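Long-range contacts in metallo-beta-lactamase 1 (Acinetobacter baumannii, PDB 5MMD), which probably hydrolyses beta-lactam antibiotics to substituted beta-amino acids, using zinc as its cofactor, and so takes part in antibiotic resistance: residues Leu71-Ser79 with Ile95-Ile106; Phe160-Leu169 with Glu208-Ala217. All coordinates share one frame; numbering follows the deposited sequence.

Contact 1: residues Leu71-Ser79 with Ile95-Ile106; sequences LAGSISTHS and ITTYASALTNEI. With ZN (zinc ion), chain E.
Y98 turns one ring edge to the backbone carbonyl of S74. Ring atom CD2 lies 3.1 Å from S74 O, and that oxygen sits in the ring plane. Y98 CG is anti to its own carbonyl carbon (chi1 -59°), which lays the ring back along the neighbouring strand. S74 O also accepts the Y98 N-H at 2.7 Å, so it meets both the backbone and the side chain of Y98. Two further parallel-strand bonds flank this one, from S74 N to T96 O and from S76 N to Y98 O. I75 and Y98 share a sheet face, where their CB atoms lie 4.2 Å apart. S74 and T97 point to the other face, with S74 OG 3.4 Å from T97 CG2. A water on this side joins S74 OG, S76 OG and Y98 O. S76 OG also hydrogen-bonds to K83 O.

At the start of the pair, L71 and I95 cross at about a right angle. Their methyl tips CD2 and CD1 are tight at 3.5 Å. At the far end the partner is a helix. I106 CG2 reaches S79 OG at 3.4 Å. T103 CG2 lies against the backbone of H78 and S79, while T103 OG1 hydrogen-bonds to D143 OD2. S100 is the N-cap, its OG accepting from T103 N. The loop that follows strand 71-75 carries H78, whose NE2 binds zinc at 2.1 Å; H80 and H140 bind the same ion.

Strands 70-75 and 97-100 form a parallel beta-alpha-beta unit. The connection holds helices 81-84 and 87-92; L90 of the latter touches S74, T97 and I95. Strand 44-48 borders 70-75 on its other edge, and strand 117-119 does the same for 97-100.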
ATOM      1  N   LEU A  71       3.746 -13.544 -12.919  1.00 21.20           N
ATOM      2  CA  LEU A  71       2.929 -12.790 -11.948  1.00 20.17           C
ATOM      3  C   LEU A  71       2.318 -13.743 -10.954  1.00 19.03           C
ATOM      4  O   LEU A  71       1.624 -14.655 -11.341  1.00 20.79           O
ATOM      5  CB  LEU A  71       1.843 -11.989 -12.648  1.00 19.35           C
ATOM      6  CG  LEU A  71       0.950 -11.138 -11.752  1.00 19.32           C
ATOM      7  CD1 LEU A  71       1.740 -10.285 -10.733  1.00 17.85           C
ATOM      8  CD2 LEU A  71       0.126 -10.241 -12.656  1.00 18.98           C
ATOM      9  N   ALA A  72       2.567 -13.503  -9.676  1.00 17.25           N
ATOM     10  CA  ALA A  72       2.143 -14.396  -8.610  1.00 18.93           C
ATOM     11  C   ALA A  72       0.836 -13.950  -7.930  1.00 18.63           C
ATOM     12  O   ALA A  72       0.060 -14.776  -7.464  1.00 21.06           O
ATOM     13  CB  ALA A  72       3.236 -14.504  -7.586  1.00 19.07           C
ATOM     14  N   GLY A  73       0.584 -12.650  -7.897  1.00 17.84           N
ATOM     15  CA  GLY A  73      -0.576 -12.119  -7.193  1.00 16.70           C
ATOM     16  C   GLY A  73      -0.464 -10.657  -6.770  1.00 15.38           C
ATOM     17  O   GLY A  73       0.533  -9.981  -7.014  1.00 13.79           O
ATOM     18  N   SER A  74      -1.502 -10.182  -6.105  1.00 15.87           N
ATOM     19  CA  SER A  74      -1.509  -8.819  -5.572  1.00 13.71           C
ATOM     20  C   SER A  74      -2.069  -8.822  -4.159  1.00 13.58           C
ATOM     21  O   SER A  74      -2.924  -9.655  -3.816  1.00 16.63           O
ATOM     22  CB  SER A  74      -2.331  -7.884  -6.468  1.00 14.51           C
ATOM     23  OG  SER A  74      -3.706  -8.162  -6.318  1.00 18.24           O
ATOM     24  N   ILE A  75      -1.569  -7.908  -3.339  1.00 12.05           N
ATOM     25  CA  ILE A  75      -2.163  -7.612  -2.064  1.00 12.18           C
ATOM     26  C   ILE A  75      -2.600  -6.123  -2.026  1.00 11.22           C
ATOM     27  O   ILE A  75      -1.871  -5.247  -2.511  1.00 10.07           O
ATOM     28  CB  ILE A  75      -1.201  -7.929  -0.899  1.00 13.23           C
ATOM     29  CG1 ILE A  75      -1.875  -7.515   0.415  1.00 14.54           C
ATOM     30  CG2 ILE A  75       0.124  -7.245  -1.096  1.00 13.22           C
ATOM     31  CD1 ILE A  75      -1.573  -8.355   1.540  1.00 16.94           C
ATOM     32  N   SER A  76      -3.787  -5.847  -1.470  1.00 10.97           N
ATOM     33  CA  SER A  76      -4.229  -4.452  -1.287  1.00 10.06           C
ATOM     34  C   SER A  76      -4.214  -4.118   0.204  1.00 11.04           C
ATOM     35  O   SER A  76      -4.686  -4.902   1.021  1.00 11.96           O
ATOM     36  CB  SER A  76      -5.603  -4.199  -1.884  1.00 10.54           C
ATOM     37  OG  SER A  76      -5.599  -4.420  -3.268  1.00 10.11           O
ATOM     38  N   THR A  77      -3.646  -2.963   0.551  1.00 10.89           N
ATOM     39  CA  THR A  77      -3.303  -2.695   1.945  1.00 11.84           C
ATOM     40  C   THR A  77      -4.368  -1.891   2.688  1.00 12.83           C
ATOM     41  O   THR A  77      -4.288  -1.741   3.907  1.00 13.33           O
ATOM     42  CB  THR A  77      -1.924  -1.972   2.045  1.00 12.76           C
ATOM     43  OG1 THR A  77      -1.975  -0.698   1.378  1.00 12.08           O
ATOM     44  CG2 THR A  77      -0.854  -2.809   1.400  1.00 12.36           C
ATOM     45  N   HIS A  78      -5.355  -1.364   1.964  1.00 12.55           N
ATOM     46  CA  HIS A  78      -6.648  -1.048   2.606  1.00 13.17           C
ATOM     47  C   HIS A  78      -7.685  -0.922   1.507  1.00 12.62           C
ATOM     48  O   HIS A  78      -7.354  -1.088   0.321  1.00 11.39           O
ATOM     49  CB  HIS A  78      -6.587   0.213   3.491  1.00 13.80           C
ATOM     50  CG  HIS A  78      -6.286   1.494   2.771  1.00 13.18           C
ATOM     51  ND1 HIS A  78      -5.038   1.807   2.265  1.00 11.42           N
ATOM     52  CD2 HIS A  78      -7.058   2.606   2.577  1.00 14.20           C
ATOM     53  CE1 HIS A  78      -5.074   3.017   1.737  1.00 12.26           C
ATOM     54  NE2 HIS A  78      -6.278   3.528   1.929  1.00 13.77           N
ATOM     55  N   SER A  79      -8.925  -0.597   1.886  1.00 12.19           N
ATOM     56  CA  SER A  79     -10.034  -0.689   0.945  1.00 13.09           C
ATOM     57  C   SER A  79     -10.129   0.428  -0.116  1.00 12.40           C
ATOM     58  O   SER A  79     -10.775   0.216  -1.150  1.00 13.35           O
ATOM     59  CB  SER A  79     -11.371  -0.733   1.718  1.00 14.47           C
ATOM     60  OG  SER A  79     -11.623   0.503   2.348  1.00 14.14           O
ATOM     61  N   ILE A  95      -5.665 -13.814 -11.693  1.00 25.50           N
ATOM     62  CA  ILE A  95      -4.527 -13.439 -10.880  1.00 23.71           C
ATOM     63  C   ILE A  95      -4.972 -13.297  -9.424  1.00 22.30           C
ATOM     64  O   ILE A  95      -5.769 -12.421  -9.111  1.00 21.12           O
ATOM     65  CB  ILE A  95      -3.936 -12.109 -11.352  1.00 22.15           C
ATOM     66  CG1 ILE A  95      -3.480 -12.248 -12.810  1.00 24.24           C
ATOM     67  CG2 ILE A  95      -2.805 -11.689 -10.460  1.00 20.56           C
ATOM     68  CD1 ILE A  95      -3.170 -10.949 -13.462  1.00 22.82           C
ATOM     69  N   THR A  96      -4.447 -14.127  -8.528  1.00 23.40           N
ATOM     70  CA  THR A  96      -4.864 -14.080  -7.124  1.00 22.22           C
ATOM     71  C   THR A  96      -4.668 -12.715  -6.439  1.00 19.90           C
ATOM     72  O   THR A  96      -3.575 -12.164  -6.375  1.00 18.85           O
ATOM     73  CB  THR A  96      -4.134 -15.149  -6.304  1.00 23.32           C
ATOM     74  OG1 THR A  96      -4.297 -16.398  -6.956  1.00 25.68           O
ATOM     75  CG2 THR A  96      -4.716 -15.246  -4.928  1.00 23.14           C
ATOM     76  N   THR A  97      -5.770 -12.196  -5.927  1.00 19.35           N
ATOM     77  CA  THR A  97      -5.808 -10.972  -5.163  1.00 17.55           C
ATOM     78  C   THR A  97      -5.963 -11.305  -3.686  1.00 17.70           C
ATOM     79  O   THR A  97      -6.707 -12.223  -3.302  1.00 19.12           O
ATOM     80  CB  THR A  97      -6.961 -10.065  -5.623  1.00 17.09           C
ATOM     81  OG1 THR A  97      -8.189 -10.806  -5.588  1.00 18.52           O
ATOM     82  CG2 THR A  97      -6.728  -9.618  -7.034  1.00 17.71           C
ATOM     83  N   TYR A  98      -5.226 -10.585  -2.869  1.00 16.45           N
ATOM     84  CA  TYR A  98      -5.276 -10.729  -1.424  1.00 17.54           C
ATOM     85  C   TYR A  98      -5.694  -9.419  -0.749  1.00 15.67           C
ATOM     86  O   TYR A  98      -5.352  -8.343  -1.201  1.00 14.32           O
ATOM     87  CB  TYR A  98      -3.921 -11.127  -0.835  1.00 16.66           C
ATOM     88  CG  TYR A  98      -3.336 -12.413  -1.327  1.00 18.15           C
ATOM     89  CD1 TYR A  98      -3.398 -13.552  -0.556  1.00 20.33           C
ATOM     90  CD2 TYR A  98      -2.677 -12.485  -2.542  1.00 18.55           C
ATOM     91  CE1 TYR A  98      -2.861 -14.751  -1.003  1.00 21.35           C
ATOM     92  CE2 TYR A  98      -2.128 -13.675  -2.992  1.00 20.43           C
ATOM     93  CZ  TYR A  98      -2.191 -14.781  -2.218  1.00 21.72           C
ATOM     94  OH  TYR A  98      -1.646 -15.976  -2.667  1.00 25.35           O
ATOM     95  N   ALA A  99      -6.376  -9.549   0.388  1.00 15.78           N
ATOM     96  CA  ALA A  99      -6.599  -8.442   1.296  1.00 15.28           C
ATOM     97  C   ALA A  99      -6.865  -9.009   2.670  1.00 16.83           C
ATOM     98  O   ALA A  99      -7.085 -10.207   2.802  1.00 17.38           O
ATOM     99  CB  ALA A  99      -7.756  -7.586   0.830  1.00 15.44           C
ATOM    100  N   SER A 100      -6.849  -8.186   3.706  1.00 15.54           N
ATOM    101  CA  SER A 100      -7.274  -8.690   5.012  1.00 16.81           C
ATOM    102  C   SER A 100      -8.795  -8.999   4.996  1.00 17.93           C
ATOM    103  O   SER A 100      -9.540  -8.480   4.168  1.00 17.49           O
ATOM    104  CB  SER A 100      -6.969  -7.681   6.112  1.00 17.96           C
ATOM    105  OG  SER A 100      -7.832  -6.541   6.015  1.00 15.76           O
ATOM    106  N   ALA A 101      -9.244  -9.861   5.901  1.00 19.54           N
ATOM    107  CA  ALA A 101     -10.691 -10.144   6.022  1.00 20.93           C
ATOM    108  C   ALA A 101     -11.469  -8.825   6.273  1.00 20.28           C
ATOM    109  O   ALA A 101     -12.529  -8.635   5.730  1.00 20.65           O
ATOM    110  CB  ALA A 101     -10.952 -11.101   7.103  1.00 22.76           C
ATOM    111  N   LEU A 102     -10.891  -7.930   7.070  1.00 20.16           N
ATOM    112  CA  LEU A 102     -11.523  -6.658   7.423  1.00 19.87           C
ATOM    113  C   LEU A 102     -11.644  -5.759   6.178  1.00 18.01           C
ATOM    114  O   LEU A 102     -12.695  -5.168   5.881  1.00 18.08           O
ATOM    115  CB  LEU A 102     -10.716  -5.942   8.505  1.00 19.31           C
ATOM    116  CG  LEU A 102     -11.209  -4.539   8.852  1.00 18.60           C
ATOM    117  CD1 LEU A 102     -12.735  -4.562   9.156  1.00 21.32           C
ATOM    118  CD2 LEU A 102     -10.441  -4.002  10.019  1.00 18.74           C
ATOM    119  N   THR A 103     -10.557  -5.672   5.439  1.00 16.48           N
ATOM    120  CA  THR A 103     -10.598  -4.925   4.201  1.00 16.05           C
ATOM    121  C   THR A 103     -11.702  -5.481   3.272  1.00 16.78           C
ATOM    122  O   THR A 103     -12.481  -4.715   2.718  1.00 16.03           O
ATOM    123  CB  THR A 103      -9.257  -4.956   3.507  1.00 15.39           C
ATOM    124  OG1 THR A 103      -8.380  -4.066   4.198  1.00 15.75           O
ATOM    125  CG2 THR A 103      -9.386  -4.524   2.049  1.00 15.17           C
ATOM    126  N   ASN A 104     -11.780  -6.811   3.137  1.00 17.55           N
ATOM    127  CA  ASN A 104     -12.810  -7.421   2.292  1.00 18.26           C
ATOM    128  C   ASN A 104     -14.222  -7.120   2.814  1.00 20.39           C
ATOM    129  O   ASN A 104     -15.152  -6.970   2.039  1.00 20.00           O
ATOM    130  CB  ASN A 104     -12.599  -8.948   2.162  1.00 19.48           C
ATOM    131  CG  ASN A 104     -11.941  -9.326   0.837  1.00 19.33           C
ATOM    132  OD1 ASN A 104     -11.570  -8.450   0.046  1.00 17.68           O
ATOM    133  ND2 ASN A 104     -11.793 -10.634   0.588  1.00 20.60           N
ATOM    134  N   GLU A 105     -14.380  -7.003   4.122  1.00 20.87           N
ATOM    135  CA  GLU A 105     -15.714  -6.748   4.655  1.00 22.04           C
ATOM    136  C   GLU A 105     -16.153  -5.338   4.308  1.00 21.29           C
ATOM    137  O   GLU A 105     -17.335  -5.112   4.014  1.00 21.77           O
ATOM    138  CB  GLU A 105     -15.752  -6.956   6.154  1.00 23.99           C
ATOM    139  CG  GLU A 105     -15.796  -8.419   6.559  1.00 26.85           C
ATOM    140  CD  GLU A 105     -17.088  -9.159   6.125  1.00 30.71           C
ATOM    141  OE1 GLU A 105     -18.205  -8.576   6.146  1.00 31.03           O
ATOM    142  OE2 GLU A 105     -16.983 -10.357   5.756  1.00 32.01           O
ATOM    143  N   ILE A 106     -15.191  -4.408   4.315  1.00 19.94           N
ATOM    144  CA  ILE A 106     -15.453  -3.024   3.952  1.00 19.60           C
ATOM    145  C   ILE A 106     -15.832  -2.948   2.483  1.00 19.04           C
ATOM    146  O   ILE A 106     -16.875  -2.381   2.137  1.00 20.29           O
ATOM    147  CB  ILE A 106     -14.244  -2.134   4.271  1.00 18.06           C
ATOM    148  CG1 ILE A 106     -14.050  -2.085   5.792  1.00 19.28           C
ATOM    149  CG2 ILE A 106     -14.436  -0.725   3.691  1.00 17.58           C
ATOM    150  CD1 ILE A 106     -12.716  -1.502   6.228  1.00 18.00           C
TER
HETATM  151 ZN    ZN E 403      -6.845   5.584   1.751  1.00 14.39          ZN
HETATM  152  O   HOH W   1      -2.147 -15.806  -9.332  1.00 25.18           O
HETATM  153  O   HOH W   2      -5.246  -7.119  -3.972  1.00 16.14           O
HETATM  154  O   HOH W   3      -6.023  -5.462   3.411  1.00 12.26           O
HETATM  155  O   HOH W   4      -6.226   6.497   0.324  1.00 15.13           O

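Contact 2: residues Phe160-Leu169 with Glu208-Ala217. With ZN (zinc ion), chain D.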
ATOM      1  N   PHE A 160      -1.008   4.634   5.462  1.00 12.31           N
ATOM      2  CA  PHE A 160      -0.754   4.701   6.890  1.00 12.45           C
ATOM      3  C   PHE A 160       0.464   5.560   7.203  1.00 11.70           C
ATOM      4  O   PHE A 160       0.633   6.038   8.349  1.00 12.30           O
ATOM      5  CB  PHE A 160      -0.530   3.278   7.447  1.00 13.30           C
ATOM      6  CG  PHE A 160      -0.165   3.230   8.906  1.00 13.55           C
ATOM      7  CD1 PHE A 160      -1.111   3.505   9.875  1.00 14.28           C
ATOM      8  CD2 PHE A 160       1.127   2.891   9.317  1.00 14.52           C
ATOM      9  CE1 PHE A 160      -0.795   3.460  11.220  1.00 15.13           C
ATOM     10  CE2 PHE A 160       1.444   2.829  10.668  1.00 14.88           C
ATOM     11  CZ  PHE A 160       0.473   3.127  11.619  1.00 15.86           C
ATOM     12  N   ILE A 161       1.342   5.696   6.211  1.00 11.68           N
ATOM     13  CA  ILE A 161       2.596   6.433   6.386  1.00 11.52           C
ATOM     14  C   ILE A 161       2.593   7.617   5.466  1.00 11.54           C
ATOM     15  O   ILE A 161       2.307   7.483   4.283  1.00 11.15           O
ATOM     16  CB  ILE A 161       3.876   5.536   6.107  1.00 13.87           C
ATOM     17  CG1 ILE A 161       3.979   4.397   7.123  1.00 14.52           C
ATOM     18  CG2 ILE A 161       5.157   6.399   6.104  1.00 13.94           C
ATOM     19  CD1 ILE A 161       3.956   4.856   8.590  1.00 15.19           C
ATOM     20  N   ARG A 162       2.892   8.789   6.020  1.00 12.25           N
ATOM     21  CA  ARG A 162       2.959  10.023   5.256  1.00 13.31           C
ATOM     22  C   ARG A 162       4.366  10.350   4.780  1.00 13.41           C
ATOM     23  O   ARG A 162       5.350  10.056   5.457  1.00 13.04           O
ATOM     24  CB  ARG A 162       2.442  11.180   6.103  1.00 14.98           C
ATOM     25  CG  ARG A 162       0.990  10.960   6.555  1.00 14.69           C
ATOM     26  CD  ARG A 162       0.014  11.004   5.375  1.00 14.67           C
ATOM     27  NE  ARG A 162      -0.092  12.375   4.851  1.00 16.58           N
ATOM     28  CZ  ARG A 162      -0.651  12.721   3.696  1.00 16.20           C
ATOM     29  NH1 ARG A 162      -1.191  11.807   2.874  1.00 15.11           N
ATOM     30  NH2 ARG A 162      -0.692  14.004   3.383  1.00 18.15           N
ATOM     31  N   SER A 163       4.432  10.991   3.616  1.00 13.81           N
ATOM     32  CA  SER A 163       5.697  11.438   3.060  1.00 14.49           C
ATOM     33  C   SER A 163       6.287  12.567   3.894  1.00 14.98           C
ATOM     34  O   SER A 163       5.557  13.343   4.559  1.00 14.42           O
ATOM     35  CB  SER A 163       5.512  11.893   1.612  1.00 14.61           C
ATOM     36  OG  SER A 163       4.822  13.113   1.602  1.00 15.95           O
ATOM     37  N   LEU A 164       7.612  12.672   3.872  1.00 16.14           N
ATOM     38  CA  LEU A 164       8.273  13.690   4.673  1.00 17.14           C
ATOM     39  C   LEU A 164       7.838  15.099   4.259  1.00 17.28           C
ATOM     40  O   LEU A 164       7.948  16.032   5.060  1.00 18.66           O
ATOM     41  CB  LEU A 164       9.793  13.607   4.574  1.00 20.18           C
ATOM     42  CG  LEU A 164      10.580  12.816   5.614  1.00 21.64           C
ATOM     43  CD1 LEU A 164      12.076  13.170   5.381  1.00 23.05           C
ATOM     44  CD2 LEU A 164      10.167  13.091   7.046  0.56 21.08           C
ATOM     45  N   GLU A 165       7.393  15.266   3.015  1.00 16.59           N
ATOM     46  CA  GLU A 165       7.001  16.600   2.526  1.00 18.33           C
ATOM     47  C   GLU A 165       5.594  17.032   2.994  1.00 17.66           C
ATOM     48  O   GLU A 165       5.183  18.184   2.801  1.00 19.72           O
ATOM     49  CB  GLU A 165       7.059  16.642   0.986  1.00 18.80           C
ATOM     50  CG  GLU A 165       8.463  16.506   0.421  1.00 19.88           C
ATOM     51  CD  GLU A 165       9.065  15.076   0.536  1.00 19.56           C
ATOM     52  OE1 GLU A 165       8.316  14.062   0.495  1.00 17.31           O
ATOM     53  OE2 GLU A 165      10.315  15.002   0.651  1.00 21.64           O
ATOM     54  N   SER A 166       4.887  16.114   3.630  1.00 16.29           N
ATOM     55  CA  SER A 166       3.533  16.356   4.099  1.00 16.27           C
ATOM     56  C   SER A 166       3.555  16.943   5.490  1.00 16.59           C
ATOM     57  O   SER A 166       4.219  16.407   6.372  1.00 16.49           O
ATOM     58  CB  SER A 166       2.736  15.056   4.105  1.00 15.87           C
ATOM     59  OG  SER A 166       2.590  14.539   2.796  1.00 17.74           O
ATOM     60  N   SER A 167       2.869  18.061   5.683  1.00 16.91           N
ATOM     61  CA  SER A 167       2.731  18.671   6.993  1.00 18.06           C
ATOM     62  C   SER A 167       1.576  18.069   7.806  1.00 17.54           C
ATOM     63  O   SER A 167       1.397  18.394   8.978  1.00 19.04           O
ATOM     64  CB  SER A 167       2.465  20.188   6.851  1.00 19.87           C
ATOM     65  OG  SER A 167       1.159  20.317   6.296  1.00 19.04           O
ATOM     66  N   GLY A 168       0.732  17.282   7.158  1.00 16.15           N
ATOM     67  CA  GLY A 168      -0.402  16.705   7.839  1.00 17.77           C
ATOM     68  C   GLY A 168      -0.770  15.330   7.320  1.00 16.12           C
ATOM     69  O   GLY A 168      -0.053  14.725   6.508  1.00 15.40           O
ATOM     70  N   LEU A 169      -1.938  14.859   7.727  1.00 17.49           N
ATOM     71  CA  LEU A 169      -2.245  13.446   7.597  1.00 16.64           C
ATOM     72  C   LEU A 169      -2.945  13.111   6.319  1.00 15.69           C
ATOM     73  O   LEU A 169      -3.201  11.936   6.064  1.00 15.07           O
ATOM     74  CB  LEU A 169      -3.093  12.956   8.792  1.00 17.78           C
ATOM     75  CG  LEU A 169      -2.400  13.010  10.159  1.00 19.52           C
ATOM     76  CD1 LEU A 169      -3.446  12.827  11.249  1.00 20.37           C
ATOM     77  CD2 LEU A 169      -1.295  11.954  10.266  1.00 18.39           C
ATOM     78  N   GLU A 208      12.994   7.860   8.648  1.00 22.45           N
ATOM     79  CA  GLU A 208      12.393   9.109   9.152  1.00 21.92           C
ATOM     80  C   GLU A 208      10.885   9.218   8.841  1.00 20.31           C
ATOM     81  O   GLU A 208      10.150   9.881   9.562  1.00 19.73           O
ATOM     82  CB  GLU A 208      13.111  10.357   8.601  1.00 23.20           C
ATOM     83  CG  GLU A 208      12.669  11.684   9.274  1.00 25.47           C
ATOM     84  CD  GLU A 208      13.487  12.917   8.815  1.00 28.58           C
ATOM     85  OE1 GLU A 208      14.250  12.790   7.826  1.00 29.90           O
ATOM     86  OE2 GLU A 208      13.398  14.017   9.444  1.00 30.28           O
ATOM     87  N   LEU A 209      10.413   8.566   7.786  1.00 19.30           N
ATOM     88  CA  LEU A 209       9.006   8.648   7.462  1.00 18.10           C
ATOM     89  C   LEU A 209       8.144   8.087   8.585  1.00 17.42           C
ATOM     90  O   LEU A 209       7.036   8.598   8.825  1.00 16.67           O
ATOM     91  CB  LEU A 209       8.694   7.924   6.163  1.00 17.09           C
ATOM     92  CG  LEU A 209       8.824   8.789   4.906  1.00 16.80           C
ATOM     93  CD1 LEU A 209      10.210   9.270   4.657  1.00 20.00           C
ATOM     94  CD2 LEU A 209       8.313   7.973   3.709  1.00 16.33           C
ATOM     95  N   LEU A 210       8.647   7.068   9.275  1.00 17.40           N
ATOM     96  CA  LEU A 210       7.930   6.486  10.396  1.00 18.25           C
ATOM     97  C   LEU A 210       7.826   7.466  11.576  1.00 18.18           C
ATOM     98  O   LEU A 210       6.729   7.619  12.162  1.00 17.93           O
ATOM     99  CB  LEU A 210       8.594   5.181  10.837  1.00 19.44           C
ATOM    100  CG  LEU A 210       8.722   4.086   9.765  1.00 18.77           C
ATOM    101  CD1 LEU A 210       9.197   2.788  10.389  1.00 20.88           C
ATOM    102  CD2 LEU A 210       7.396   3.887   9.016  1.00 17.40           C
ATOM    103  N   LYS A 211       8.942   8.128  11.894  1.00 18.71           N
ATOM    104  CA  LYS A 211       8.990   9.114  12.976  1.00 19.74           C
ATOM    105  C   LYS A 211       8.108  10.322  12.635  1.00 17.50           C
ATOM    106  O   LYS A 211       7.336  10.796  13.464  1.00 17.54           O
ATOM    107  CB  LYS A 211      10.419   9.582  13.259  1.00 21.65           C
ATOM    108  CG  LYS A 211      11.374   8.494  13.755  0.74 23.01           C
ATOM    109  CD  LYS A 211      12.737   9.019  14.254  0.68 25.97           C
ATOM    110  NZ  LYS A 211      12.449  11.494  14.971  0.50 27.58           N
ATOM    111  N   HIS A 212       8.241  10.797  11.404  1.00 17.27           N
ATOM    112  CA  HIS A 212       7.456  11.910  10.885  1.00 17.76           C
ATOM    113  C   HIS A 212       5.943  11.621  11.026  1.00 16.40           C
ATOM    114  O   HIS A 212       5.173  12.450  11.490  1.00 16.73           O
ATOM    115  CB  HIS A 212       7.865  12.165   9.422  1.00 17.57           C
ATOM    116  CG  HIS A 212       7.076  13.244   8.734  1.00 17.06           C
ATOM    117  ND1 HIS A 212       7.094  14.566   9.122  1.00 19.21           N
ATOM    118  CD2 HIS A 212       6.227  13.182   7.682  1.00 15.36           C
ATOM    119  CE1 HIS A 212       6.310  15.269   8.332  1.00 18.22           C
ATOM    120  NE2 HIS A 212       5.759  14.446   7.457  1.00 16.14           N
ATOM    121  N   THR A 213       5.513  10.434  10.614  1.00 14.78           N
ATOM    122  CA  THR A 213       4.102  10.089  10.683  1.00 15.12           C
ATOM    123  C   THR A 213       3.585   9.998  12.144  1.00 16.20           C
ATOM    124  O   THR A 213       2.492  10.501  12.451  1.00 15.75           O
ATOM    125  CB  THR A 213       3.824   8.771   9.965  1.00 14.18           C
ATOM    126  OG1 THR A 213       4.162   8.905   8.571  1.00 14.44           O
ATOM    127  CG2 THR A 213       2.350   8.408  10.088  1.00 12.76           C
ATOM    128  N   LYS A 214       4.392   9.439  13.040  1.00 17.19           N
ATOM    129  CA  LYS A 214       4.030   9.425  14.449  1.00 18.55           C
ATOM    130  C   LYS A 214       3.780  10.844  14.972  1.00 18.92           C
ATOM    131  O   LYS A 214       2.797  11.054  15.681  1.00 18.38           O
ATOM    132  CB  LYS A 214       5.099   8.767  15.323  1.00 21.04           C
ATOM    133  CG  LYS A 214       4.684   8.724  16.812  1.00 22.83           C
ATOM    134  CD  LYS A 214       5.745   8.109  17.742  1.00 26.12           C
ATOM    135  CE  LYS A 214       6.949   9.025  18.003  1.00 28.52           C
ATOM    136  NZ  LYS A 214       6.631  10.261  18.824  1.00 30.15           N
ATOM    137  N   VAL A 215       4.693  11.779  14.673  1.00 18.57           N
ATOM    138  CA  VAL A 215       4.562  13.178  15.114  1.00 19.55           C
ATOM    139  C   VAL A 215       3.291  13.804  14.572  1.00 17.91           C
ATOM    140  O   VAL A 215       2.536  14.445  15.333  1.00 19.33           O
ATOM    141  CB  VAL A 215       5.785  14.029  14.683  1.00 19.48           C
ATOM    142  CG1 VAL A 215       5.493  15.520  14.807  1.00 20.88           C
ATOM    143  CG2 VAL A 215       6.978  13.624  15.498  1.00 21.89           C
ATOM    144  N   LEU A 216       3.023  13.600  13.286  1.00 16.62           N
ATOM    145  CA  LEU A 216       1.822  14.151  12.661  1.00 17.44           C
ATOM    146  C   LEU A 216       0.561  13.581  13.323  1.00 17.96           C
ATOM    147  O   LEU A 216      -0.453  14.280  13.498  1.00 18.50           O
ATOM    148  CB  LEU A 216       1.807  13.861  11.164  1.00 15.99           C
ATOM    149  CG  LEU A 216       2.915  14.480  10.300  1.00 16.59           C
ATOM    150  CD1 LEU A 216       2.659  14.238   8.830  1.00 15.92           C
ATOM    151  CD2 LEU A 216       3.062  15.932  10.592  1.00 18.90           C
ATOM    152  N   ALA A 217       0.623  12.317  13.696  1.00 17.99           N
ATOM    153  CA  ALA A 217      -0.545  11.652  14.280  1.00 18.46           C
ATOM    154  C   ALA A 217      -0.775  12.179  15.684  1.00 20.14           C
ATOM    155  O   ALA A 217      -1.908  12.498  16.053  1.00 20.75           O
ATOM    156  CB  ALA A 217      -0.365  10.156  14.283  1.00 18.20           C
TER
HETATM  157 ZN    ZN D 402       8.444  15.547  10.321  1.00 36.20          ZN
HETATM  158  O   HOH W   5       9.621  14.537  12.330  1.00 34.74           O
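H212 NE2 donates to S166 O at 2.7 Å. The oxygen lies in the imidazole plane, but the bond is bent, with 131° at the hydrogen. CG is anti to the backbone N (chi1 177°), which sends the ring from the helix toward the loop. The other ring nitrogen, ND1, binds a zinc ion that also carries a water. One ring therefore ties loop, helix and metal together. A second bond runs from R162 N to T213 OG1 at 2.9 Å. T213 OG1 in turn donates to L209 O, back along its own helix. R162 bends at chi2 and chi3, and its NE donates to G168 O, closing the loop on itself.

The loop follows strand 154-158, and the helix is the long C-terminal one, 208-223, of the metallo-beta-lactamase fold. S163 to S166 make a type I beta turn. L164, in that turn, sets its CA over a face of the H212 ring. Its CD2 touches H212 CB at 3.4 Å. The L164 and E208 side chains cross at about a right angle, with L164 CD1 against E208 OE1. L216 brings CD2 to S167 O at 3.4 Å. The L216 and L169 side chains run past each other in opposite directions, with L169 CD2 against L216 CB. On the inner side, I161 CD1 meets L210 CD2 at 3.6 Å and its CG2 packs on L209 CB. V197 of strand 196-199 touches all three side chains. F160 stacks on W180 of helix 180-190.

Overall arrangement
Contact 1 closes before contact 2 opens along the chain. Their centres are 24 Å apart, on opposite sides of the chain's centre, and their nearest atoms stay about 6 Å apart. The strands of contact 1 are neighbours in the seven-stranded sheet, and the contact runs on into the H78 loop and helix 101-109. Contact 2 joins the loop that leaves strand 154-158 of the five-stranded sheet to helix 208-223. This matches the two-sheet sandwich with outer helices known for metallo-beta-lactamases. The zinc pair lies at one edge of the sandwich, where loops from both halves meet. Residues 71-79 supply H78 to it. C159 immediately precedes residues 160-169. The zinc held at H212 is a separate site.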